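FG41 Malonate Semialdehyde Decarboxylase (Coryneform bacterium, PDB 4LHP) belongs to the tautomerase superfamily, small enzymes built on a beta-alpha-beta fold, and assembles as a trimer. Local coordinates at residues Q73-K81 with I106-W114. Residues are numbered along the deposited sequence; the frame is centred on the assembly and turned at random.
With PO4 (phosphate ion), chain M.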
ATOM      1  N   GLN A  73       0.726  -4.577 -13.406  1.00 19.11           N
ATOM      2  CA  GLN A  73       0.159  -5.824 -13.906  1.00 18.85           C
ATOM      3  C   GLN A  73       1.203  -6.935 -13.904  1.00 22.02           C
ATOM      4  O   GLN A  73       2.377  -6.699 -14.186  1.00 20.59           O
ATOM      5  CB  GLN A  73      -0.372  -5.649 -15.331  1.00 22.79           C
ATOM      6  CG  GLN A  73      -1.357  -4.510 -15.516  1.00 25.04           C
ATOM      7  CD  GLN A  73      -1.899  -4.452 -16.930  1.00 30.31           C
ATOM      8  OE1 GLN A  73      -2.416  -5.440 -17.446  1.00 30.01           O
ATOM      9  NE2 GLN A  73      -1.771  -3.296 -17.569  1.00 39.44           N
ATOM     10  N   ALA A  74       0.768  -8.149 -13.582  1.00 17.18           N
ATOM     11  CA  ALA A  74       1.622  -9.322 -13.707  1.00 22.94           C
ATOM     12  C   ALA A  74       2.017  -9.494 -15.167  1.00 22.25           C
ATOM     13  O   ALA A  74       1.330  -9.001 -16.063  1.00 14.30           O
ATOM     14  CB  ALA A  74       0.890 -10.560 -13.215  1.00 21.32           C
ATOM     15  N   GLY A  75       3.122 -10.193 -15.403  1.00 19.71           N
ATOM     16  CA  GLY A  75       3.536 -10.521 -16.755  1.00 23.05           C
ATOM     17  C   GLY A  75       4.957 -10.104 -17.080  1.00 23.07           C
ATOM     18  O   GLY A  75       5.578 -10.657 -17.988  1.00 27.63           O
ATOM     19  N   ARG A  76       5.477  -9.127 -16.347  1.00 21.27           N
ATOM     20  CA  ARG A  76       6.830  -8.647 -16.596  1.00 23.39           C
ATOM     21  C   ARG A  76       7.831  -9.703 -16.163  1.00 19.15           C
ATOM     22  O   ARG A  76       7.680 -10.325 -15.112  1.00 28.45           O
ATOM     23  CB  ARG A  76       7.094  -7.340 -15.852  1.00 17.19           C
ATOM     24  CG  ARG A  76       6.115  -6.233 -16.189  1.00 20.56           C
ATOM     25  CD  ARG A  76       6.280  -5.759 -17.622  1.00 33.40           C
ATOM     26  NE  ARG A  76       5.321  -4.710 -17.951  1.00 36.31           N
ATOM     27  CZ  ARG A  76       5.426  -3.886 -18.988  1.00 34.68           C
ATOM     28  NH1 ARG A  76       6.460  -3.971 -19.817  1.00 42.28           N
ATOM     29  NH2 ARG A  76       4.497  -2.965 -19.193  1.00 34.08           N
ATOM     30  N   THR A  77       8.856  -9.901 -16.982  1.00 24.76           N
ATOM     31  CA  THR A  77       9.863 -10.910 -16.697  1.00 20.83           C
ATOM     32  C   THR A  77      10.768 -10.470 -15.562  1.00 28.72           C
ATOM     33  O   THR A  77      10.845  -9.284 -15.222  1.00 27.47           O
ATOM     34  CB  THR A  77      10.761 -11.197 -17.913  1.00 28.11           C
ATOM     35  OG1 THR A  77      11.551 -10.040 -18.212  1.00 25.97           O
ATOM     36  CG2 THR A  77       9.933 -11.573 -19.121  1.00 36.21           C
ATOM     37  N   ILE A  78      11.451 -11.452 -14.989  1.00 32.20           N
ATOM     38  CA  ILE A  78      12.441 -11.225 -13.950  1.00 30.39           C
ATOM     39  C   ILE A  78      13.543 -10.279 -14.426  1.00 23.83           C
ATOM     40  O   ILE A  78      14.020  -9.441 -13.658  1.00 26.30           O
ATOM     41  CB  ILE A  78      13.044 -12.569 -13.500  1.00 26.89           C
ATOM     42  CG1 ILE A  78      11.997 -13.347 -12.684  1.00 30.14           C
ATOM     43  CG2 ILE A  78      14.391 -12.373 -12.737  1.00 30.50           C
ATOM     44  CD1 ILE A  78      12.576 -14.447 -11.772  1.00 25.63           C
ATOM     45  N   GLU A  79      13.931 -10.398 -15.694  1.00 24.85           N
ATOM     46  CA  GLU A  79      14.997  -9.566 -16.249  1.00 30.22           C
ATOM     47  C   GLU A  79      14.531  -8.124 -16.455  1.00 29.45           C
ATOM     48  O   GLU A  79      15.295  -7.177 -16.257  1.00 28.88           O
ATOM     49  CB  GLU A  79      15.496 -10.151 -17.572  1.00 20.00           C
ATOM     50  N   THR A  80      13.279  -7.964 -16.870  1.00 19.38           N
ATOM     51  CA  THR A  80      12.688  -6.641 -17.043  1.00 23.96           C
ATOM     52  C   THR A  80      12.645  -5.897 -15.714  1.00 21.21           C
ATOM     53  O   THR A  80      12.936  -4.703 -15.648  1.00 18.41           O
ATOM     54  CB  THR A  80      11.260  -6.738 -17.611  1.00 27.12           C
ATOM     55  OG1 THR A  80      11.315  -6.846 -19.039  1.00 28.19           O
ATOM     56  CG2 THR A  80      10.437  -5.510 -17.235  1.00 30.57           C
ATOM     57  N   LYS A  81      12.277  -6.612 -14.657  1.00 24.47           N
ATOM     58  CA  LYS A  81      12.204  -6.029 -13.325  1.00 21.57           C
ATOM     59  C   LYS A  81      13.586  -5.581 -12.853  1.00 24.78           C
ATOM     60  O   LYS A  81      13.727  -4.538 -12.215  1.00 23.49           O
ATOM     61  CB  LYS A  81      11.601  -7.036 -12.346  1.00 17.23           C
ATOM     62  CG  LYS A  81      10.143  -7.349 -12.639  1.00 19.57           C
ATOM     63  CD  LYS A  81       9.595  -8.444 -11.741  1.00 22.17           C
ATOM     64  CE  LYS A  81       8.101  -8.627 -11.961  1.00 20.16           C
ATOM     65  NZ  LYS A  81       7.554  -9.800 -11.225  1.00 18.93           N
ATOM     66  N   ILE A 106       7.868  -4.485  -5.697  1.00 12.57           N
ATOM     67  CA  ILE A 106       6.854  -4.678  -6.726  1.00 13.97           C
ATOM     68  C   ILE A 106       5.747  -5.598  -6.220  1.00 15.09           C
ATOM     69  O   ILE A 106       6.016  -6.656  -5.657  1.00 14.73           O
ATOM     70  CB  ILE A 106       7.462  -5.273  -8.014  1.00 11.46           C
ATOM     71  CG1 ILE A 106       8.548  -4.342  -8.565  1.00 14.58           C
ATOM     72  CG2 ILE A 106       6.377  -5.509  -9.056  1.00 25.29           C
ATOM     73  CD1 ILE A 106       9.021  -4.698  -9.964  1.00 17.89           C
ATOM     74  N   THR A 107       4.499  -5.182  -6.421  1.00 21.91           N
ATOM     75  CA  THR A 107       3.342  -5.981  -6.034  1.00 13.27           C
ATOM     76  C   THR A 107       2.386  -6.059  -7.220  1.00 17.00           C
ATOM     77  O   THR A 107       2.018  -5.037  -7.797  1.00 21.12           O
ATOM     78  CB  THR A 107       2.623  -5.378  -4.813  1.00 16.37           C
ATOM     79  OG1 THR A 107       3.509  -5.368  -3.687  1.00 13.65           O
ATOM     80  CG2 THR A 107       1.381  -6.187  -4.465  1.00 18.34           C
ATOM     81  N   GLU A 108       1.982  -7.274  -7.578  1.00 17.75           N
ATOM     82  CA  GLU A 108       1.309  -7.505  -8.854  1.00 19.58           C
ATOM     83  C   GLU A 108      -0.197  -7.737  -8.750  1.00 18.20           C
ATOM     84  O   GLU A 108      -0.719  -8.105  -7.697  1.00 14.30           O
ATOM     85  CB  GLU A 108       1.964  -8.691  -9.571  1.00 20.39           C
ATOM     86  CG  GLU A 108       3.389  -8.415 -10.027  1.00 28.65           C
ATOM     87  CD  GLU A 108       4.022  -9.595 -10.735  1.00 24.37           C
ATOM     88  OE1 GLU A 108       3.744 -10.749 -10.343  1.00 17.18           O
ATOM     89  OE2 GLU A 108       4.797  -9.368 -11.690  1.00 16.15           O
ATOM     90  N   ASN A 109      -0.885  -7.503  -9.865  1.00 16.09           N
ATOM     91  CA  ASN A 109      -2.304  -7.810  -9.993  1.00 15.43           C
ATOM     92  C   ASN A 109      -2.661  -8.049 -11.459  1.00 15.29           C
ATOM     93  O   ASN A 109      -1.774  -8.212 -12.294  1.00 12.85           O
ATOM     94  CB  ASN A 109      -3.163  -6.694  -9.392  1.00 14.39           C
ATOM     95  CG  ASN A 109      -2.975  -5.360 -10.091  1.00 16.07           C
ATOM     96  OD1 ASN A 109      -2.314  -5.268 -11.126  1.00 23.25           O
ATOM     97  ND2 ASN A 109      -3.564  -4.315  -9.524  1.00 17.23           N
ATOM     98  N   ALA A 110      -3.954  -8.071 -11.771  1.00 19.58           N
ATOM     99  CA  ALA A 110      -4.411  -8.361 -13.129  1.00 22.73           C
ATOM    100  C   ALA A 110      -4.905  -7.105 -13.844  1.00 20.68           C
ATOM    101  O   ALA A 110      -5.250  -6.113 -13.203  1.00 17.96           O
ATOM    102  CB  ALA A 110      -5.512  -9.415 -13.094  1.00 18.34           C
ATOM    103  N   PRO A 111      -4.940  -7.145 -15.186  1.00 14.71           N
ATOM    104  CA  PRO A 111      -5.428  -6.003 -15.969  1.00 21.14           C
ATOM    105  C   PRO A 111      -6.854  -5.616 -15.591  1.00 17.95           C
ATOM    106  O   PRO A 111      -7.224  -4.447 -15.685  1.00 20.03           O
ATOM    107  CB  PRO A 111      -5.386  -6.515 -17.413  1.00 24.03           C
ATOM    108  CG  PRO A 111      -4.449  -7.671 -17.402  1.00 27.32           C
ATOM    109  CD  PRO A 111      -4.518  -8.271 -16.037  1.00 23.46           C
ATOM    110  N   HIS A 112      -7.649  -6.590 -15.161  1.00 16.67           N
ATOM    111  CA  HIS A 112      -9.030  -6.316 -14.776  1.00 14.56           C
ATOM    112  C   HIS A 112      -9.132  -5.750 -13.360  1.00 14.83           C
ATOM    113  O   HIS A 112     -10.229  -5.625 -12.813  1.00 16.89           O
ATOM    114  CB  HIS A 112      -9.894  -7.574 -14.912  1.00 17.00           C
ATOM    115  CG  HIS A 112      -9.312  -8.787 -14.256  1.00 17.27           C
ATOM    116  ND1 HIS A 112      -8.756  -9.824 -14.974  1.00 16.36           N
ATOM    117  CD2 HIS A 112      -9.207  -9.133 -12.952  1.00 19.65           C
ATOM    118  CE1 HIS A 112      -8.330 -10.755 -14.139  1.00 17.54           C
ATOM    119  NE2 HIS A 112      -8.591 -10.360 -12.906  1.00 23.07           N
ATOM    120  N   ASP A 113      -7.993  -5.398 -12.772  1.00 17.46           N
ATOM    121  CA  ASP A 113      -7.968  -4.820 -11.432  1.00  9.91           C
ATOM    122  C   ASP A 113      -7.738  -3.313 -11.469  1.00 20.78           C
ATOM    123  O   ASP A 113      -7.241  -2.733 -10.504  1.00 18.31           O
ATOM    124  CB  ASP A 113      -6.874  -5.482 -10.596  1.00 14.31           C
ATOM    125  CG  ASP A 113      -7.193  -6.919 -10.257  1.00 14.33           C
ATOM    126  OD1 ASP A 113      -8.372  -7.209  -9.969  1.00 16.71           O
ATOM    127  OD2 ASP A 113      -6.271  -7.761 -10.281  1.00 18.29           O
ATOM    128  N   TRP A 114      -8.106  -2.677 -12.578  1.00 16.60           N
ATOM    129  CA  TRP A 114      -7.843  -1.253 -12.746  1.00 13.56           C
ATOM    130  C   TRP A 114      -9.023  -0.497 -13.334  1.00 14.86           C
ATOM    131  O   TRP A 114      -9.617  -0.922 -14.326  1.00 11.95           O
ATOM    132  CB  TRP A 114      -6.630  -1.042 -13.653  1.00 14.70           C
ATOM    133  CG  TRP A 114      -5.386  -1.713 -13.170  1.00 18.48           C
ATOM    134  CD1 TRP A 114      -4.991  -2.992 -13.431  1.00 13.84           C
ATOM    135  CD2 TRP A 114      -4.365  -1.138 -12.347  1.00 16.02           C
ATOM    136  NE1 TRP A 114      -3.789  -3.250 -12.818  1.00 19.15           N
ATOM    137  CE2 TRP A 114      -3.383  -2.127 -12.147  1.00 20.22           C
ATOM    138  CE3 TRP A 114      -4.187   0.117 -11.757  1.00 13.76           C
ATOM    139  CZ2 TRP A 114      -2.241  -1.902 -11.383  1.00 14.86           C
ATOM    140  CZ3 TRP A 114      -3.051   0.339 -11.000  1.00 18.86           C
ATOM    141  CH2 TRP A 114      -2.094  -0.666 -10.820  1.00 15.88           C
TER
HETATM  142  P   PO4 M 201       0.858  -1.317 -15.871  1.00 60.06           P
HETATM  143  O1  PO4 M 201       0.199  -0.146 -16.564  1.00 48.88           O
HETATM  144  O2  PO4 M 201       2.272  -0.948 -15.489  1.00 52.91           O
HETATM  145  O3  PO4 M 201       0.078  -1.671 -14.626  1.00 42.85           O
HETATM  146  O4  PO4 M 201       0.892  -2.499 -16.812  1.00 53.97           O
HETATM  147  O   HOH W   1       4.865  -7.797 -13.872  1.00 18.30           O
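Lys81 reaches Glu108 with an extended side chain, and its NZ forms a salt bridge of 2.8 Å to OE2, coming from above the carboxylate plane. Lys81 CG packs on Ile106 CD1 at 3.9 Å. Glu108 OE2 also accepts from a water joining Gln73 O and Arg76 N. Asp113 of the third subunit gives Lys81 NZ a second acidic partner.

Further along, the backbones meet in a parallel bridge: Ala74 N donates to Asn109 O (2.9 Å, 167°). Here packing is tight, with Gln73 wedged between Pro111 and Trp114: its CG, beside the backbone N (chi1 -54°), lies 3.8 Å from Trp114 NE1, and its OE1 rests against Pro111 CG (3.0 Å), crossing at about a right angle. Gln73 N and, weakly, Gln73 NE2 donate to a phosphate, probably from the crystallisation liquor and also bonded to Thr72 OG1; phosphate O3 is 4.0 Å from Trp114 CZ2. Asn109 ND2 sits over one indole face and donates to Ile106 O of the second subunit. By contrast, the Ala74 methyl is exposed and Gly75 barely touches the other segment.

The contact closes the beta-alpha-beta unit, joining the end of strand 66-73 and the start of helix 78-92 to strand 102-109.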